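Local coordinates for putative heme binding protein (Tannerella forsythia, PDB 6EU8) that probably binds heme, as an HmuY-like protein whose heme-binding properties differ from those of Porphyromonas gingivalis HmuY, at residues Ile11-Thr16 against Phe189-Gln194. Sequence-based numbering, arbitrary orientation.
Sequences IKKSKT and FNYEFQ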
ATOM      1  N   ILE A  11     -17.870   0.622   9.912  1.00 36.06           N
ATOM      2  CA  ILE A  11     -17.985   1.013   8.520  1.00 36.15           C
ATOM      3  C   ILE A  11     -17.528  -0.230   7.734  1.00 37.13           C
ATOM      4  O   ILE A  11     -16.405  -0.696   7.914  1.00 34.06           O
ATOM      5  CB  ILE A  11     -17.091   2.246   8.221  1.00 39.31           C
ATOM      6  CG1 ILE A  11     -17.413   3.422   9.172  1.00 43.45           C
ATOM      7  CG2 ILE A  11     -17.216   2.694   6.773  1.00 39.94           C
ATOM      8  CD1 ILE A  11     -18.807   4.007   9.028  1.00 44.47           C
ATOM      9  N   LYS A  12     -18.430  -0.791   6.930  1.00 34.48           N
ATOM     10  CA  LYS A  12     -18.175  -2.015   6.159  1.00 35.42           C
ATOM     11  C   LYS A  12     -18.318  -1.671   4.688  1.00 36.92           C
ATOM     12  O   LYS A  12     -19.411  -1.333   4.227  1.00 37.43           O
ATOM     13  CB  LYS A  12     -19.159  -3.117   6.557  1.00 36.96           C
ATOM     14  CG  LYS A  12     -19.147  -3.458   8.031  1.00 41.62           C
ATOM     15  CD  LYS A  12     -19.992  -4.692   8.330  1.00 43.71           C
ATOM     16  CE  LYS A  12     -20.036  -4.991   9.819  1.00 45.64           C
ATOM     17  NZ  LYS A  12     -20.886  -6.177  10.118  0.50 44.03           N
ATOM     18  N   LYS A  13     -17.210  -1.716   3.936  1.00 33.03           N
ATOM     19  CA  LYS A  13     -17.190  -1.249   2.549  1.00 35.09           C
ATOM     20  C   LYS A  13     -16.164  -2.047   1.740  1.00 34.20           C
ATOM     21  O   LYS A  13     -15.352  -2.796   2.310  1.00 31.09           O
ATOM     22  CB  LYS A  13     -16.827   0.243   2.446  1.00 37.94           C
ATOM     23  CG  LYS A  13     -17.733   1.231   3.167  1.00 43.36           C
ATOM     24  CD  LYS A  13     -19.065   1.389   2.438  1.00 46.56           C
ATOM     25  CE  LYS A  13     -20.014   2.334   3.171  1.00 50.02           C
ATOM     26  NZ  LYS A  13     -19.531   3.743   3.139  1.00 52.92           N
ATOM     27  N   SER A  14     -16.244  -1.859   0.425  1.00 34.84           N
ATOM     28  CA  SER A  14     -15.269  -2.381  -0.547  1.00 34.92           C
ATOM     29  C   SER A  14     -14.680  -1.197  -1.290  1.00 35.39           C
ATOM     30  O   SER A  14     -15.348  -0.187  -1.455  1.00 35.32           O
ATOM     31  CB  SER A  14     -15.943  -3.333  -1.535  1.00 35.33           C
ATOM     32  OG  SER A  14     -16.494  -4.471  -0.886  1.00 40.74           O
ATOM     33  N   LYS A  15     -13.427  -1.318  -1.748  1.00 32.76           N
ATOM     34  CA  LYS A  15     -12.782  -0.285  -2.556  1.00 31.93           C
ATOM     35  C   LYS A  15     -11.973  -0.883  -3.687  1.00 28.71           C
ATOM     36  O   LYS A  15     -11.436  -1.976  -3.539  1.00 29.16           O
ATOM     37  CB  LYS A  15     -11.789   0.518  -1.718  1.00 35.59           C
ATOM     38  CG  LYS A  15     -12.382   1.626  -0.890  1.00 40.46           C
ATOM     39  CD  LYS A  15     -12.865   2.740  -1.789  1.00 42.90           C
ATOM     40  CE  LYS A  15     -12.730   4.081  -1.121  1.00 45.93           C
ATOM     41  NZ  LYS A  15     -13.517   5.039  -1.938  1.00 47.17           N
ATOM     42  N   THR A  16     -11.863  -0.131  -4.774  1.00 29.01           N
ATOM     43  CA  THR A  16     -10.982  -0.476  -5.893  1.00 27.26           C
ATOM     44  C   THR A  16     -10.081   0.725  -6.174  1.00 28.27           C
ATOM     45  O   THR A  16     -10.572   1.827  -6.432  1.00 29.71           O
ATOM     46  CB  THR A  16     -11.783  -0.874  -7.144  1.00 30.25           C
ATOM     47  OG1 THR A  16     -12.542  -2.058  -6.839  1.00 32.43           O
ATOM     48  CG2 THR A  16     -10.846  -1.148  -8.316  1.00 31.64           C
ATOM     49  N   PHE A 189     -10.192  -4.439  -2.212  1.00 23.91           N
ATOM     50  CA  PHE A 189     -10.287  -5.065  -0.908  1.00 24.71           C
ATOM     51  C   PHE A 189     -11.627  -4.757  -0.260  1.00 25.01           C
ATOM     52  O   PHE A 189     -12.234  -3.724  -0.556  1.00 26.90           O
ATOM     53  CB  PHE A 189      -9.137  -4.590   0.026  1.00 24.75           C
ATOM     54  CG  PHE A 189      -8.950  -3.092   0.060  1.00 23.95           C
ATOM     55  CD1 PHE A 189      -8.194  -2.442  -0.892  1.00 23.53           C
ATOM     56  CD2 PHE A 189      -9.556  -2.319   1.061  1.00 25.97           C
ATOM     57  CE1 PHE A 189      -8.048  -1.046  -0.874  1.00 26.59           C
ATOM     58  CE2 PHE A 189      -9.401  -0.936   1.096  1.00 26.30           C
ATOM     59  CZ  PHE A 189      -8.644  -0.297   0.137  1.00 26.01           C
ATOM     60  N   ASN A 190     -12.050  -5.670   0.602  1.00 25.60           N
ATOM     61  CA  ASN A 190     -13.184  -5.458   1.503  1.00 27.33           C
ATOM     62  C   ASN A 190     -12.607  -5.103   2.863  1.00 26.71           C
ATOM     63  O   ASN A 190     -11.526  -5.568   3.224  1.00 25.28           O
ATOM     64  CB  ASN A 190     -14.020  -6.746   1.593  1.00 27.92           C
ATOM     65  CG  ASN A 190     -14.624  -7.155   0.257  1.00 28.31           C
ATOM     66  OD1 ASN A 190     -14.821  -6.336  -0.634  1.00 30.64           O
ATOM     67  ND2 ASN A 190     -14.930  -8.450   0.131  1.00 31.59           N
ATOM     68  N   TYR A 191     -13.296  -4.256   3.642  1.00 28.00           N
ATOM     69  CA  TYR A 191     -12.847  -3.967   4.996  1.00 26.97           C
ATOM     70  C   TYR A 191     -13.981  -3.709   6.012  1.00 25.67           C
ATOM     71  O   TYR A 191     -15.089  -3.387   5.611  1.00 27.95           O
ATOM     72  CB  TYR A 191     -11.843  -2.783   5.018  1.00 27.26           C
ATOM     73  CG  TYR A 191     -12.407  -1.461   4.619  1.00 27.73           C
ATOM     74  CD1 TYR A 191     -12.457  -1.059   3.293  1.00 28.24           C
ATOM     75  CD2 TYR A 191     -12.908  -0.578   5.590  1.00 28.31           C
ATOM     76  CE1 TYR A 191     -12.958   0.193   2.934  1.00 30.91           C
ATOM     77  CE2 TYR A 191     -13.414   0.638   5.238  1.00 31.41           C
ATOM     78  CZ  TYR A 191     -13.430   1.032   3.934  1.00 31.62           C
ATOM     79  OH  TYR A 191     -13.931   2.260   3.599  1.00 36.30           O
ATOM     80  N   GLU A 192     -13.646  -3.841   7.281  1.00 27.42           N
ATOM     81  CA  GLU A 192     -14.528  -3.452   8.407  1.00 27.37           C
ATOM     82  C   GLU A 192     -13.695  -2.545   9.344  1.00 25.04           C
ATOM     83  O   GLU A 192     -12.778  -3.016  10.014  1.00 26.71           O
ATOM     84  CB  GLU A 192     -15.091  -4.697   9.127  1.00 30.90           C
ATOM     85  CG  GLU A 192     -15.870  -5.622   8.196  1.00 32.89           C
ATOM     86  CD  GLU A 192     -16.699  -6.697   8.904  1.00 34.79           C
ATOM     87  OE1 GLU A 192     -16.502  -6.935  10.107  1.00 36.39           O
ATOM     88  OE2 GLU A 192     -17.551  -7.322   8.216  1.00 34.64           O
ATOM     89  N   PHE A 193     -14.024  -1.253   9.362  1.00 28.06           N
ATOM     90  CA  PHE A 193     -13.276  -0.211  10.115  1.00 27.08           C
ATOM     91  C   PHE A 193     -14.051   0.171  11.382  1.00 27.90           C
ATOM     92  O   PHE A 193     -15.221   0.492  11.262  1.00 29.58           O
ATOM     93  CB  PHE A 193     -13.116   1.028   9.225  1.00 28.19           C
ATOM     94  CG  PHE A 193     -12.433   2.200   9.887  1.00 29.67           C
ATOM     95  CD1 PHE A 193     -11.050   2.341   9.868  1.00 29.81           C
ATOM     96  CD2 PHE A 193     -13.185   3.195  10.492  1.00 32.07           C
ATOM     97  CE1 PHE A 193     -10.421   3.423  10.465  1.00 31.19           C
ATOM     98  CE2 PHE A 193     -12.567   4.280  11.082  1.00 32.68           C
ATOM     99  CZ  PHE A 193     -11.185   4.397  11.083  1.00 32.57           C
ATOM    100  N   GLN A 194     -13.374   0.136  12.531  1.00 29.16           N
ATOM    101  CA  GLN A 194     -13.946   0.594  13.820  1.00 30.56           C
ATOM    102  C   GLN A 194     -13.454   2.031  14.160  1.00 31.19           C
ATOM    103  O   GLN A 194     -12.311   2.157  14.608  1.00 32.46           O
ATOM    104  CB  GLN A 194     -13.551  -0.382  14.927  1.00 33.87           C
ATOM    105  CG  GLN A 194     -14.086   0.005  16.317  1.00 35.46           C
ATOM    106  CD  GLN A 194     -15.597   0.196  16.337  1.00 40.81           C
ATOM    107  OE1 GLN A 194     -16.347  -0.764  16.180  1.00 39.56           O
ATOM    108  NE2 GLN A 194     -16.047   1.446  16.489  1.00 38.86           N
TER
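The ring of Phe189 carries the CB of Lys15 over one face, 4.1 Å from the ring centroid to that CB, a CH-pi contact. At the next hydrogen-bonded pair, the Tyr191 ring has the CA of Lys13 over one face, while the CG of Lys15 sits at its edge, near the ring plane, 4.1 Å from Tyr191 CE1. Both aromatic rings reach the neighbouring strand because their CG lies between the backbone N and the carbonyl carbon (chi1 66° for Tyr191). Lysine suits such a place: its methylenes cover the aromatic carbons while its amine travels on, that of Lys15 to a hydrogen bond with Gly33 O. The tyrosine hydroxyl passes beside Lys13 CB and is hydrogen-bonded to Leu30 O. On the same face Ile11 meets Phe193, CB to CB at 4.3 Å, and the Phe193 ring goes on to His70.

Segments 11-16 and 189-194 lie on antiparallel neighbouring strands in the large beta sheet of this HmuY-family fold, with strand 169-178 on the far side of 184-194. Six backbone hydrogen bonds join the pairs Ile11-Phe193, Lys13-Tyr191 and Lys15-Phe189; Phe193 N to Ile11 O, at 2.8 Å, is nearly straight (171°).

The other face is polar. Ser14 OG donates to Asn190 OD1 from above the amide plane, in a very short bond (2.5 Å); the backbones approach closely here, CA to CA 4.2 Å, letting two short side chains meet. Two positions along, Lys12, extended beyond CG, crosses Glu192; Lys12 NZ lies 4.0 Å from Glu192 OE2, beyond a salt bridge, though the charges probably attract.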